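Side-chain contacts in PDZ domain protein (Parabacteroides distasonis, PDB 4L8N), which is of unknown function but combines N- and C-terminal PDZ domains with a DUF4136 domain and can bind magnesium: residues Ser151-Glu155 / Asn156-Leu160; Glu161-Ile164 / Asn165-Glu169. All blocks are in the same frame, centred on the assembly; numbering follows the deposited sequence.

Contact 1 (Ser151-Glu155 / Asn156-Leu160); sequences STIDE and NNRKL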
loop_
_atom_site.group_PDB
_atom_site.type_symbol
_atom_site.label_atom_id
_atom_site.label_comp_id
_atom_site.label_asym_id
_atom_site.label_seq_id
_atom_site.Cartn_x
_atom_site.Cartn_y
_atom_site.Cartn_z
ATOM N N SER A 151 -9.836 10.054 21.964
ATOM C CA SER A 151 -9.109 9.279 22.956
ATOM C C SER A 151 -8.015 10.181 23.580
ATOM O O SER A 151 -7.648 11.210 22.988
ATOM C CB SER A 151 -8.556 7.982 22.361
ATOM O OG SER A 151 -7.516 8.132 21.411
ATOM N N THR A 152 -7.591 9.849 24.824
ATOM C CA THR A 152 -6.580 10.551 25.642
ATOM C C THR A 152 -5.388 11.045 24.797
ATOM O O THR A 152 -4.797 10.288 24.012
ATOM C CB THR A 152 -6.086 9.624 26.773
ATOM O OG1 THR A 152 -7.189 8.875 27.302
ATOM C CG2 THR A 152 -5.358 10.381 27.882
ATOM N N ILE A 153 -5.046 12.319 24.979
ATOM C CA ILE A 153 -3.971 12.949 24.228
ATOM C C ILE A 153 -2.591 12.553 24.813
ATOM O O ILE A 153 -2.405 12.577 26.035
ATOM C CB ILE A 153 -4.221 14.497 24.169
ATOM C CG1 ILE A 153 -5.180 14.825 22.992
ATOM C CG2 ILE A 153 -2.910 15.324 24.064
ATOM C CD1 ILE A 153 -5.878 16.192 23.029
ATOM N N ASP A 154 -1.641 12.158 23.920
ATOM C CA ASP A 154 -0.251 11.875 24.295
ATOM C C ASP A 154 0.404 13.232 24.503
ATOM O O ASP A 154 0.572 13.988 23.538
ATOM C CB ASP A 154 0.494 11.016 23.236
ATOM C CG ASP A 154 2.020 11.070 23.309
ATOM O OD1 ASP A 154 2.570 10.944 24.427
ATOM O OD2 ASP A 154 2.661 11.239 22.250
ATOM N N GLU A 155 0.725 13.555 25.768
ATOM C CA GLU A 155 1.276 14.839 26.211
ATOM C C GLU A 155 2.556 15.264 25.473
ATOM O O GLU A 155 2.753 16.468 25.256
ATOM C CB GLU A 155 1.506 14.816 27.725
ATOM C CG GLU A 155 0.224 15.042 28.515
ATOM C CD GLU A 155 -0.517 16.330 28.200
ATOM O OE1 GLU A 155 0.141 17.390 28.067
ATOM O OE2 GLU A 155 -1.763 16.276 28.085
ATOM N N ASN A 156 3.379 14.278 25.040
ATOM C CA ASN A 156 4.614 14.477 24.271
ATOM C C ASN A 156 4.330 15.126 22.910
ATOM O O ASN A 156 5.199 15.819 22.369
ATOM C CB ASN A 156 5.332 13.142 24.069
ATOM C CG ASN A 156 5.746 12.470 25.361
ATOM O OD1 ASN A 156 6.653 12.926 26.073
ATOM N ND2 ASN A 156 5.090 11.366 25.695
ATOM N N ASN A 157 3.100 14.928 22.382
ATOM C CA ASN A 157 2.636 15.462 21.100
ATOM C C ASN A 157 1.305 16.228 21.217
ATOM O O ASN A 157 0.495 16.166 20.285
ATOM C CB ASN A 157 2.469 14.315 20.108
ATOM C CG ASN A 157 3.757 13.718 19.631
ATOM O OD1 ASN A 157 4.496 14.318 18.840
ATOM N ND2 ASN A 157 4.031 12.509 20.077
ATOM N N ARG A 158 1.089 16.967 22.331
ATOM C CA ARG A 158 -0.153 17.712 22.594
ATOM C C ARG A 158 -0.496 18.707 21.477
ATOM O O ARG A 158 -1.630 18.695 20.991
ATOM C CB ARG A 158 -0.102 18.440 23.952
ATOM C CG ARG A 158 -1.245 19.439 24.157
ATOM C CD ARG A 158 -1.512 19.762 25.611
ATOM N NE ARG A 158 -2.203 18.676 26.306
ATOM C CZ ARG A 158 -3.517 18.479 26.276
ATOM N NH1 ARG A 158 -4.302 19.290 25.573
ATOM N NH2 ARG A 158 -4.057 17.468 26.944
ATOM N N LYS A 159 0.473 19.554 21.080
ATOM C CA LYS A 159 0.289 20.578 20.049
ATOM C C LYS A 159 -0.275 19.978 18.745
ATOM O O LYS A 159 -1.297 20.463 18.254
ATOM C CB LYS A 159 1.609 21.334 19.779
ATOM C CG LYS A 159 2.123 22.145 20.975
ATOM C CD LYS A 159 3.388 22.938 20.635
ATOM C CE LYS A 159 3.994 23.641 21.831
ATOM N NZ LYS A 159 4.749 22.712 22.718
ATOM N N LEU A 160 0.368 18.912 18.223
ATOM C CA LEU A 160 -0.003 18.214 16.987
ATOM C C LEU A 160 -1.368 17.508 17.104
ATOM O O LEU A 160 -2.222 17.718 16.248
ATOM C CB LEU A 160 1.100 17.201 16.600
ATOM C CG LEU A 160 0.782 16.142 15.531
ATOM C CD1 LEU A 160 0.561 16.762 14.145
ATOM C CD2 LEU A 160 1.871 15.120 15.462
#
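Arg158 reaches back over the turn to Glu155 and Ile153. Starting at its root, CB sits 3.7 Å from Glu155 O. CG lies anti to the backbone N (chi1 169°), and a bend at chi3 carries the guanidinium alongside the Glu155 side chain, both pointing the same way. CD passes OE1 of Glu155. NE and NH2 then grip Glu155 side-on, both on the single oxygen OE2, with NH2 at 2.8 Å on its syn lone pair and NE at 3.0 Å. OE1 adds a weak bond from NE. Carboxylate and guanidinium are nearly coplanar, 26° apart, and the two-nitrogen grip restrains the guanidinium from turning, while Ile153 CG2 covers one face, 3.9 Å from CZ and offset toward the rim.

At the other end of the turn, Asp154 serves two amides, one per oxygen. Asn156 ND2 meets OD1 on its syn lone pair at 2.9 Å; Asn157 ND2 comes to OD2 almost head-on, also at 2.9 Å, with the oxygen in the amide plane. Cut back to an alanine, this position would lose both carboxylate oxygens, which would probably leave the Asn156 and Asn157 amides without their shared acceptor and free to turn. The backbone of the turn closes through Asn157 N to Asp154 O (2.9 Å).

These residues form the surface turn that leads from strand 147-150 into helix 158-175, with Asn157 at the N-cap position although its side chain makes no capping bond. Ser151 is still hydrogen-bonded to Ile188 of strand 186-196, Asn157 and Leu160 rest on Tyr192 of that strand, and Leu160 also touches helix 274-285.

Contact 2 (Glu161-Ile164 / Asn165-Glu169); sequences ETVI and NECIE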
loop_
_atom_site.group_PDB
_atom_site.type_symbol
_atom_site.label_atom_id
_atom_site.label_comp_id
_atom_site.label_asym_id
_atom_site.label_seq_id
_atom_site.Cartn_x
_atom_site.Cartn_y
_atom_site.Cartn_z
ATOM N N GLU A 161 -1.566 16.689 18.153
ATOM C CA GLU A 161 -2.801 15.928 18.388
ATOM C C GLU A 161 -4.045 16.816 18.524
ATOM O O GLU A 161 -5.132 16.393 18.138
ATOM C CB GLU A 161 -2.665 15.032 19.618
ATOM C CG GLU A 161 -1.759 13.838 19.358
ATOM C CD GLU A 161 -1.833 12.685 20.338
ATOM O OE1 GLU A 161 -2.883 12.512 20.997
ATOM O OE2 GLU A 161 -0.853 11.907 20.390
ATOM N N THR A 162 -3.876 18.049 19.028
ATOM C CA THR A 162 -4.961 19.011 19.176
ATOM C C THR A 162 -5.382 19.509 17.794
ATOM O O THR A 162 -6.583 19.655 17.560
ATOM C CB THR A 162 -4.550 20.136 20.124
ATOM O OG1 THR A 162 -4.325 19.545 21.399
ATOM C CG2 THR A 162 -5.613 21.222 20.258
ATOM N N VAL A 163 -4.413 19.728 16.879
ATOM C CA VAL A 163 -4.679 20.197 15.506
ATOM C C VAL A 163 -5.459 19.120 14.761
ATOM O O VAL A 163 -6.526 19.417 14.221
ATOM C CB VAL A 163 -3.386 20.614 14.751
ATOM C CG1 VAL A 163 -3.667 20.916 13.274
ATOM C CG2 VAL A 163 -2.731 21.812 15.429
ATOM N N ILE A 164 -4.943 17.876 14.773
ATOM C CA ILE A 164 -5.557 16.696 14.158
ATOM C C ILE A 164 -7.027 16.552 14.627
ATOM O O ILE A 164 -7.930 16.566 13.799
ATOM C CB ILE A 164 -4.727 15.402 14.462
ATOM C CG1 ILE A 164 -3.296 15.476 13.878
ATOM C CG2 ILE A 164 -5.459 14.153 13.947
ATOM C CD1 ILE A 164 -2.344 14.315 14.336
ATOM N N ASN A 165 -7.258 16.464 15.939
ATOM C CA ASN A 165 -8.588 16.289 16.526
ATOM C C ASN A 165 -9.555 17.450 16.199
ATOM O O ASN A 165 -10.745 17.212 16.020
ATOM C CB ASN A 165 -8.477 16.077 18.033
ATOM C CG ASN A 165 -7.810 14.781 18.445
ATOM O OD1 ASN A 165 -7.611 13.847 17.652
ATOM N ND2 ASN A 165 -7.532 14.657 19.728
ATOM N N GLU A 166 -9.048 18.678 16.083
ATOM C CA GLU A 166 -9.856 19.839 15.704
ATOM C C GLU A 166 -10.347 19.691 14.253
ATOM O O GLU A 166 -11.487 20.057 13.973
ATOM C CB GLU A 166 -9.062 21.138 15.871
ATOM C CG GLU A 166 -9.240 21.796 17.227
ATOM C CD GLU A 166 -8.386 23.028 17.485
ATOM O OE1 GLU A 166 -8.176 23.832 16.545
ATOM O OE2 GLU A 166 -7.944 23.198 18.645
ATOM N N CYS A 167 -9.496 19.130 13.347
ATOM C CA CYS A 167 -9.838 18.873 11.943
ATOM C C CYS A 167 -10.916 17.798 11.855
ATOM O O CYS A 167 -11.903 17.979 11.124
ATOM C CB CYS A 167 -8.605 18.471 11.132
ATOM S SG CYS A 167 -7.348 19.765 10.980
ATOM N N ILE A 168 -10.722 16.672 12.584
ATOM C CA ILE A 168 -11.674 15.564 12.606
ATOM C C ILE A 168 -12.984 16.035 13.223
ATOM O O ILE A 168 -14.050 15.721 12.675
ATOM C CB ILE A 168 -11.127 14.302 13.321
ATOM C CG1 ILE A 168 -9.771 13.884 12.734
ATOM C CG2 ILE A 168 -12.149 13.127 13.243
ATOM C CD1 ILE A 168 -8.967 13.097 13.672
ATOM N N GLU A 169 -12.914 16.844 14.305
ATOM C CA GLU A 169 -14.115 17.364 14.961
ATOM C C GLU A 169 -14.955 18.192 13.996
ATOM O O GLU A 169 -16.158 17.985 13.952
ATOM C CB GLU A 169 -13.778 18.185 16.213
ATOM C CG GLU A 169 -14.969 18.378 17.135
ATOM C CD GLU A 169 -14.720 19.248 18.350
ATOM O OE1 GLU A 169 -13.632 19.125 18.959
ATOM O OE2 GLU A 169 -15.633 20.026 18.714
#
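The side-chain amide of Asn165 lies flat beneath the carbonyl oxygen of Glu161, one turn earlier in the helix. Glu161 O stands almost squarely over the carbon of that group, 3.1 Å from CG, so it meets a face and ND2 makes no hydrogen bond to it. The torsion explains this: CG of Asn165 is anti to its own carbonyl carbon (chi1 -67°), which folds the amide back along the helix toward the preceding turn. Beyond ND2, tilted out of the amide plane to the side of Glu161 O, stands Ile153 CD1, from the loop before the helix. The second flat group, the Glu166 carboxylate, turns one face to Thr162, whose O is 3.8 Å from CD, while Thr162 CG2 approaches OE2 obliquely from that same side at 3.5 Å. These two side chains run side by side; the hydroxyl of Thr162 is engaged elsewhere, by Arg158 O.

On another flank, Ile164 and Ile168 also run side by side, CG2 of Ile164 touching CD1 of Ile168 at 3.7 Å. Val163 CG1 and Cys167 SG meet more loosely, at 4.5 Å. Regular i to i+4 bonds hold all these pairs in step, among them Asn165 N to Glu161 O at 3.1 Å and Ile168 N to Ile164 O at 3.0 Å.

The helix thus offers different flanks to different neighbours. Ile164, Asn165 and Ile168 pack on Thr190 of strand 186-196, with Asn165 and Ile168 also on Phe150 of strand 147-150, whereas Val163, Ile164 and Cys167 meet Asp275, Arg279, Ala278 and Val282 of helix 274-285. It is the helix of a beta-alpha-beta crossover that links the adjacent parallel strands 147-150 and 178-179 of the mixed sheet.

In the fold
Coming from the N terminus, the chain leaves strand 147-150 and contact 1 closes the turn that starts helix 158-175; contact 2 then follows within the helix itself. They stand in series, neither nested nor crossed, with centres about 11 Å apart. Two threads join them. Glu161 OE1 accepts a probable hydrogen bond from Asp154 N while its OE2 bonds Tyr192, and Ile153 also lays CD1 against Thr162, so the loop folds back on the helix it precedes. Together the two contacts connect strand 147-150, its crossover helix, strand 186-196 and helix 274-285, all in the DUF4136 part of the chain and away from the magnesium-binding residues.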